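Local coordinates for outer membrane protein (Bartonella henselae, PDB 2FI9) that is of unknown function, though it is named an outer membrane protein and belongs to the DUF498/DUF598 family, at residues 11-23 with 35-47. Numbering follows the deposited sequence.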
ATOM      1  N   HIS A  11      -9.748  -9.168   2.227  1.00 47.42           N
ATOM      2  CA  HIS A  11      -9.442  -9.775   0.883  1.00 46.94           C
ATOM      3  C   HIS A  11     -10.611  -9.691  -0.122  1.00 45.69           C
ATOM      4  O   HIS A  11     -11.812  -9.766   0.233  1.00 46.00           O
ATOM      5  CB  HIS A  11      -8.933 -11.216   1.023  1.00 48.05           C
ATOM      6  CG  HIS A  11      -8.040 -11.671  -0.098  1.00 50.64           C
ATOM      7  ND1 HIS A  11      -7.167 -12.733   0.034  1.00 53.12           N
ATOM      8  CD2 HIS A  11      -7.875 -11.209  -1.364  1.00 52.32           C
ATOM      9  CE1 HIS A  11      -6.522 -12.916  -1.106  1.00 53.46           C
ATOM     10  NE2 HIS A  11      -6.928 -12.000  -1.969  1.00 52.44           N
ATOM     11  N   PHE A  12     -10.220  -9.600  -1.391  1.00 43.25           N
ATOM     12  CA  PHE A  12     -10.996  -8.988  -2.443  1.00 40.09           C
ATOM     13  C   PHE A  12     -10.077  -9.098  -3.659  1.00 38.46           C
ATOM     14  O   PHE A  12      -8.891  -8.794  -3.540  1.00 37.04           O
ATOM     15  CB  PHE A  12     -11.191  -7.523  -2.059  1.00 40.17           C
ATOM     16  CG  PHE A  12     -12.107  -6.782  -2.941  1.00 40.65           C
ATOM     17  CD1 PHE A  12     -13.466  -7.086  -2.966  1.00 39.99           C
ATOM     18  CD2 PHE A  12     -11.631  -5.745  -3.721  1.00 40.41           C
ATOM     19  CE1 PHE A  12     -14.331  -6.388  -3.789  1.00 41.69           C
ATOM     20  CE2 PHE A  12     -12.492  -5.046  -4.544  1.00 41.48           C
ATOM     21  CZ  PHE A  12     -13.835  -5.363  -4.578  1.00 40.69           C
ATOM     22  N   PRO A  13     -10.599  -9.551  -4.822  1.00 36.06           N
ATOM     23  CA  PRO A  13      -9.735  -9.946  -5.931  1.00 35.15           C
ATOM     24  C   PRO A  13      -9.304  -8.831  -6.899  1.00 34.29           C
ATOM     25  O   PRO A  13      -8.930  -9.120  -8.037  1.00 34.47           O
ATOM     26  CB  PRO A  13     -10.606 -10.969  -6.679  1.00 34.42           C
ATOM     27  CG  PRO A  13     -11.979 -10.438  -6.505  1.00 34.55           C
ATOM     28  CD  PRO A  13     -12.022  -9.720  -5.164  1.00 36.21           C
ATOM     29  N   GLY A  14      -9.379  -7.577  -6.467  1.00 34.22           N
ATOM     30  CA  GLY A  14      -8.895  -6.452  -7.262  1.00 33.32           C
ATOM     31  C   GLY A  14      -8.737  -5.240  -6.360  1.00 33.74           C
ATOM     32  O   GLY A  14      -8.973  -5.329  -5.156  1.00 34.07           O
ATOM     33  N   ARG A  15      -8.356  -4.106  -6.932  1.00 33.08           N
ATOM     34  CA  ARG A  15      -8.285  -2.859  -6.159  1.00 32.91           C
ATOM     35  C   ARG A  15      -9.675  -2.254  -5.989  1.00 32.95           C
ATOM     36  O   ARG A  15     -10.527  -2.421  -6.850  1.00 33.40           O
ATOM     37  CB  ARG A  15      -7.383  -1.858  -6.862  1.00 32.99           C
ATOM     38  CG  ARG A  15      -5.915  -2.226  -6.786  1.00 32.83           C
ATOM     39  CD  ARG A  15      -5.103  -1.488  -7.821  1.00 33.90           C
ATOM     40  NE  ARG A  15      -5.479  -1.874  -9.183  1.00 33.10           N
ATOM     41  CZ  ARG A  15      -4.957  -1.327 -10.276  1.00 36.02           C
ATOM     42  NH1 ARG A  15      -4.036  -0.363 -10.171  1.00 35.85           N
ATOM     43  NH2 ARG A  15      -5.349  -1.744 -11.471  1.00 35.39           N
ATOM     44  N   ALA A  16      -9.884  -1.542  -4.888  1.00 32.90           N
ATOM     45  CA  ALA A  16     -11.133  -0.811  -4.631  1.00 33.08           C
ATOM     46  C   ALA A  16     -10.761   0.455  -3.876  1.00 33.29           C
ATOM     47  O   ALA A  16      -9.740   0.476  -3.210  1.00 32.56           O
ATOM     48  CB  ALA A  16     -12.078  -1.656  -3.783  1.00 33.06           C
ATOM     49  N   PRO A  17     -11.589   1.513  -3.954  1.00 33.73           N
ATOM     50  CA  PRO A  17     -11.261   2.634  -3.059  1.00 33.83           C
ATOM     51  C   PRO A  17     -11.253   2.173  -1.601  1.00 33.78           C
ATOM     52  O   PRO A  17     -12.032   1.284  -1.225  1.00 33.90           O
ATOM     53  CB  PRO A  17     -12.399   3.636  -3.287  1.00 33.57           C
ATOM     54  CG  PRO A  17     -13.067   3.212  -4.556  1.00 34.40           C
ATOM     55  CD  PRO A  17     -12.752   1.773  -4.810  1.00 33.31           C
ATOM     56  N   ILE A  18     -10.368   2.757  -0.802  1.00 34.64           N
ATOM     57  CA  ILE A  18     -10.337   2.501   0.632  1.00 34.35           C
ATOM     58  C   ILE A  18     -11.233   3.559   1.276  1.00 34.51           C
ATOM     59  O   ILE A  18     -10.904   4.756   1.265  1.00 34.19           O
ATOM     60  CB  ILE A  18      -8.886   2.555   1.197  1.00 34.28           C
ATOM     61  CG1 ILE A  18      -7.960   1.563   0.483  1.00 33.77           C
ATOM     62  CG2 ILE A  18      -8.864   2.332   2.718  1.00 34.79           C
ATOM     63  CD1 ILE A  18      -8.499   0.161   0.302  1.00 35.51           C
ATOM     64  N   ASP A  19     -12.362   3.107   1.821  1.00 34.58           N
ATOM     65  CA  ASP A  19     -13.405   4.002   2.332  1.00 34.68           C
ATOM     66  C   ASP A  19     -13.140   4.569   3.729  1.00 34.61           C
ATOM     67  O   ASP A  19     -13.762   5.557   4.115  1.00 34.04           O
ATOM     68  CB  ASP A  19     -14.772   3.308   2.280  1.00 35.16           C
ATOM     69  CG  ASP A  19     -15.137   2.880   0.874  1.00 36.53           C
ATOM     70  OD1 ASP A  19     -14.821   3.628  -0.074  1.00 39.08           O
ATOM     71  OD2 ASP A  19     -15.721   1.796   0.705  1.00 39.66           O
ATOM     72  N   ALA A  20     -12.232   3.944   4.478  1.00 33.90           N
ATOM     73  CA  ALA A  20     -11.904   4.393   5.829  1.00 33.87           C
ATOM     74  C   ALA A  20     -10.594   3.786   6.297  1.00 34.42           C
ATOM     75  O   ALA A  20     -10.175   2.736   5.802  1.00 34.22           O
ATOM     76  CB  ALA A  20     -13.016   4.050   6.803  1.00 33.74           C
ATOM     77  N   TYR A  21      -9.940   4.483   7.226  1.00 34.55           N
ATOM     78  CA  TYR A  21      -8.774   3.970   7.934  1.00 34.72           C
ATOM     79  C   TYR A  21      -8.935   4.411   9.389  1.00 34.78           C
ATOM     80  O   TYR A  21      -9.856   5.177   9.721  1.00 34.16           O
ATOM     81  CB  TYR A  21      -7.468   4.503   7.320  1.00 35.33           C
ATOM     82  CG  TYR A  21      -7.323   6.012   7.382  1.00 35.83           C
ATOM     83  CD1 TYR A  21      -6.603   6.615   8.406  1.00 37.05           C
ATOM     84  CD2 TYR A  21      -7.920   6.835   6.422  1.00 37.22           C
ATOM     85  CE1 TYR A  21      -6.475   8.010   8.482  1.00 38.60           C
ATOM     86  CE2 TYR A  21      -7.797   8.226   6.490  1.00 36.68           C
ATOM     87  CZ  TYR A  21      -7.080   8.798   7.513  1.00 37.28           C
ATOM     88  OH  TYR A  21      -6.941  10.165   7.587  1.00 38.89           O
ATOM     89  N   GLY A  22      -8.044   3.938  10.252  1.00 34.23           N
ATOM     90  CA  GLY A  22      -8.196   4.139  11.691  1.00 33.46           C
ATOM     91  C   GLY A  22      -8.630   2.842  12.332  1.00 33.57           C
ATOM     92  O   GLY A  22      -9.024   1.885  11.634  1.00 33.47           O
ATOM     93  N   ASN A  23      -8.570   2.803  13.661  1.00 33.10           N
ATOM     94  CA  ASN A  23      -9.079   1.678  14.437  1.00 33.34           C
ATOM     95  C   ASN A  23      -8.357   0.372  14.107  1.00 32.85           C
ATOM     96  O   ASN A  23      -8.959  -0.714  14.103  1.00 32.72           O
ATOM     97  CB  ASN A  23     -10.597   1.531  14.243  1.00 34.00           C
ATOM     98  CG  ASN A  23     -11.216   0.507  15.194  1.00 36.48           C
ATOM     99  OD1 ASN A  23     -10.835   0.423  16.366  1.00 39.58           O
ATOM    100  ND2 ASN A  23     -12.174  -0.276  14.691  1.00 38.83           N
ATOM    101  N   GLY A  35      -5.933  -4.846  10.521  1.00 35.07           N
ATOM    102  CA  GLY A  35      -4.537  -5.044  10.155  1.00 33.78           C
ATOM    103  C   GLY A  35      -4.102  -4.238   8.944  1.00 33.32           C
ATOM    104  O   GLY A  35      -4.908  -3.541   8.303  1.00 32.61           O
ATOM    105  N   SER A  36      -2.806  -4.318   8.649  1.00 32.59           N
ATOM    106  CA  SER A  36      -2.226  -3.614   7.523  1.00 32.42           C
ATOM    107  C   SER A  36      -2.581  -4.330   6.218  1.00 32.72           C
ATOM    108  O   SER A  36      -2.847  -5.542   6.213  1.00 33.04           O
ATOM    109  CB  SER A  36      -0.715  -3.539   7.690  1.00 31.90           C
ATOM    110  OG  SER A  36      -0.379  -2.807   8.872  1.00 31.11           O
ATOM    111  N   ILE A  37      -2.598  -3.584   5.117  1.00 32.70           N
ATOM    112  CA  ILE A  37      -2.999  -4.162   3.830  1.00 32.83           C
ATOM    113  C   ILE A  37      -2.075  -3.731   2.708  1.00 33.34           C
ATOM    114  O   ILE A  37      -1.420  -2.678   2.772  1.00 32.61           O
ATOM    115  CB  ILE A  37      -4.479  -3.824   3.445  1.00 33.23           C
ATOM    116  CG1 ILE A  37      -4.716  -2.307   3.398  1.00 32.49           C
ATOM    117  CG2 ILE A  37      -5.435  -4.502   4.400  1.00 32.62           C
ATOM    118  CD1 ILE A  37      -6.040  -1.913   2.736  1.00 33.57           C
ATOM    119  N   ILE A  38      -2.010  -4.569   1.693  1.00 33.18           N
ATOM    120  CA  ILE A  38      -1.392  -4.205   0.441  1.00 34.18           C
ATOM    121  C   ILE A  38      -2.478  -4.287  -0.663  1.00 33.76           C
ATOM    122  O   ILE A  38      -3.286  -5.202  -0.666  1.00 33.98           O
ATOM    123  CB  ILE A  38      -0.168  -5.096   0.164  1.00 34.67           C
ATOM    124  CG1 ILE A  38       0.778  -4.416  -0.814  1.00 36.96           C
ATOM    125  CG2 ILE A  38      -0.560  -6.494  -0.313  1.00 34.84           C
ATOM    126  CD1 ILE A  38       2.158  -5.028  -0.783  1.00 41.34           C
ATOM    127  N   CYS A  39      -2.510  -3.297  -1.546  1.00 33.54           N
ATOM    128  CA  CYS A  39      -3.535  -3.173  -2.562  1.00 33.64           C
ATOM    129  C   CYS A  39      -2.827  -3.176  -3.888  1.00 33.13           C
ATOM    130  O   CYS A  39      -2.098  -2.242  -4.211  1.00 32.13           O
ATOM    131  CB  CYS A  39      -4.285  -1.848  -2.403  1.00 34.64           C
ATOM    132  SG  CYS A  39      -4.955  -1.561  -0.760  1.00 37.24           S
ATOM    133  N   ILE A  40      -3.009  -4.242  -4.647  1.00 32.34           N
ATOM    134  CA  ILE A  40      -2.290  -4.415  -5.905  1.00 32.17           C
ATOM    135  C   ILE A  40      -3.297  -4.887  -6.973  1.00 31.85           C
ATOM    136  O   ILE A  40      -4.441  -5.203  -6.637  1.00 30.77           O
ATOM    137  CB  ILE A  40      -1.089  -5.380  -5.719  1.00 32.15           C
ATOM    138  CG1 ILE A  40      -1.563  -6.698  -5.087  1.00 32.54           C
ATOM    139  CG2 ILE A  40      -0.048  -4.725  -4.833  1.00 31.08           C
ATOM    140  CD1 ILE A  40      -0.461  -7.748  -4.920  1.00 32.88           C
ATOM    141  N   PRO A  41      -2.920  -4.854  -8.264  1.00 31.44           N
ATOM    142  CA  PRO A  41      -3.923  -5.261  -9.269  1.00 31.69           C
ATOM    143  C   PRO A  41      -4.637  -6.592  -9.004  1.00 31.89           C
ATOM    144  O   PRO A  41      -5.822  -6.727  -9.369  1.00 31.63           O
ATOM    145  CB  PRO A  41      -3.112  -5.299 -10.568  1.00 31.98           C
ATOM    146  CG  PRO A  41      -2.125  -4.208 -10.357  1.00 31.35           C
ATOM    147  CD  PRO A  41      -1.680  -4.385  -8.906  1.00 31.91           C
ATOM    148  N   SER A  42      -3.947  -7.561  -8.386  1.00 31.91           N
ATOM    149  CA  SER A  42      -4.558  -8.892  -8.131  1.00 31.98           C
ATOM    150  C   SER A  42      -5.466  -8.926  -6.886  1.00 32.53           C
ATOM    151  O   SER A  42      -6.130  -9.926  -6.628  1.00 32.89           O
ATOM    152  CB  SER A  42      -3.485  -9.971  -8.000  1.00 32.27           C
ATOM    153  OG  SER A  42      -2.729  -9.783  -6.807  1.00 31.83           O
ATOM    154  N   GLY A  43      -5.462  -7.847  -6.107  1.00 32.97           N
ATOM    155  CA  GLY A  43      -6.385  -7.736  -4.987  1.00 32.92           C
ATOM    156  C   GLY A  43      -5.875  -6.981  -3.791  1.00 32.86           C
ATOM    157  O   GLY A  43      -4.815  -6.344  -3.842  1.00 33.33           O
ATOM    158  N   ILE A  44      -6.641  -7.055  -2.713  1.00 32.35           N
ATOM    159  CA  ILE A  44      -6.268  -6.470  -1.437  1.00 33.02           C
ATOM    160  C   ILE A  44      -5.966  -7.625  -0.498  1.00 33.44           C
ATOM    161  O   ILE A  44      -6.835  -8.479  -0.277  1.00 33.58           O
ATOM    162  CB  ILE A  44      -7.427  -5.617  -0.863  1.00 32.96           C
ATOM    163  CG1 ILE A  44      -7.827  -4.539  -1.880  1.00 34.07           C
ATOM    164  CG2 ILE A  44      -7.023  -4.976   0.485  1.00 33.73           C
ATOM    165  CD1 ILE A  44      -9.030  -3.688  -1.493  1.00 32.89           C
ATOM    166  N   TYR A  45      -4.755  -7.652   0.056  1.00 33.45           N
ATOM    167  CA  TYR A  45      -4.300  -8.741   0.919  1.00 33.41           C
ATOM    168  C   TYR A  45      -3.899  -8.194   2.284  1.00 33.96           C
ATOM    169  O   TYR A  45      -3.329  -7.105   2.372  1.00 32.49           O
ATOM    170  CB  TYR A  45      -3.055  -9.403   0.324  1.00 34.03           C
ATOM    171  CG  TYR A  45      -3.212  -9.955  -1.069  1.00 33.99           C
ATOM    172  CD1 TYR A  45      -3.417 -11.314  -1.275  1.00 34.59           C
ATOM    173  CD2 TYR A  45      -3.128  -9.121  -2.181  1.00 34.27           C
ATOM    174  CE1 TYR A  45      -3.553 -11.836  -2.557  1.00 33.55           C
ATOM    175  CE2 TYR A  45      -3.264  -9.623  -3.471  1.00 33.76           C
ATOM    176  CZ  TYR A  45      -3.465 -10.986  -3.647  1.00 34.07           C
ATOM    177  OH  TYR A  45      -3.609 -11.502  -4.915  1.00 34.56           O
ATOM    178  N   GLY A  46      -4.180  -8.945   3.343  1.00 34.09           N
ATOM    179  CA  GLY A  46      -3.613  -8.608   4.649  1.00 34.89           C
ATOM    180  C   GLY A  46      -2.119  -8.869   4.657  1.00 35.93           C
ATOM    181  O   GLY A  46      -1.640  -9.839   4.057  1.00 35.47           O
ATOM    182  N   ILE A  47      -1.370  -7.983   5.309  1.00 35.85           N
ATOM    183  CA  ILE A  47       0.030  -8.246   5.588  1.00 36.67           C
ATOM    184  C   ILE A  47       0.316  -7.944   7.054  1.00 36.67           C
ATOM    185  O   ILE A  47      -0.199  -6.979   7.633  1.00 36.50           O
ATOM    186  CB  ILE A  47       0.998  -7.467   4.675  1.00 37.06           C
ATOM    187  CG1 ILE A  47       0.512  -6.048   4.459  1.00 38.26           C
ATOM    188  CG2 ILE A  47       1.167  -8.189   3.329  1.00 38.67           C
ATOM    189  CD1 ILE A  47       1.610  -5.079   4.262  1.00 41.74           C
TER
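Ile44 N donates to Phe12 O (3.0 Å, N-H...O 157°), the one hydrogen bond by which the N-terminal segment 11-23 grips the edge strand of the hairpin 36-47. Weaker CA-H...O contacts flank it: His11 CA meets Ile44 O at 3.1 Å, and Gly43 CA points to Gly14 O. No conventional partner reaches the buried Ile44 O, so the CA-H of His11 probably compensates in part.

Apolar packing centres on Ile44. Its CG1 lies anti to the carbonyl carbon (chi1 -57°), and the extended branch brings CD1 to Phe12 CD2 (4.0 Å) and close to Ala16 CB. Deeper in, Ile18 CD1 meets Ile37 CD1 tip to tip at 4.0 Å and also rests against Cys39 SG; Phe28 and the helix 103-115 add further cover to Ile18.

Flat groups also take part. The His11 ring lies obliquely by that of Tyr45, planes at 53° and His11 NE2 3.4 Å from Tyr45 CE1, while Tyr45 OH donates to Ser42 OG, itself bonded to Glu65. Arg15, bent at chi3, sets one guanidinium face over Pro41 CG, and its NH1 bonds Val120 O.

The contact joins the loop before strand 18-22, and Ile18 in that outer strand of a small three-stranded antiparallel sheet, to the type I turn Ile40-Gly43 and its beta-hairpin, which ends the mixed five-stranded sheet of an alpha/beta fold.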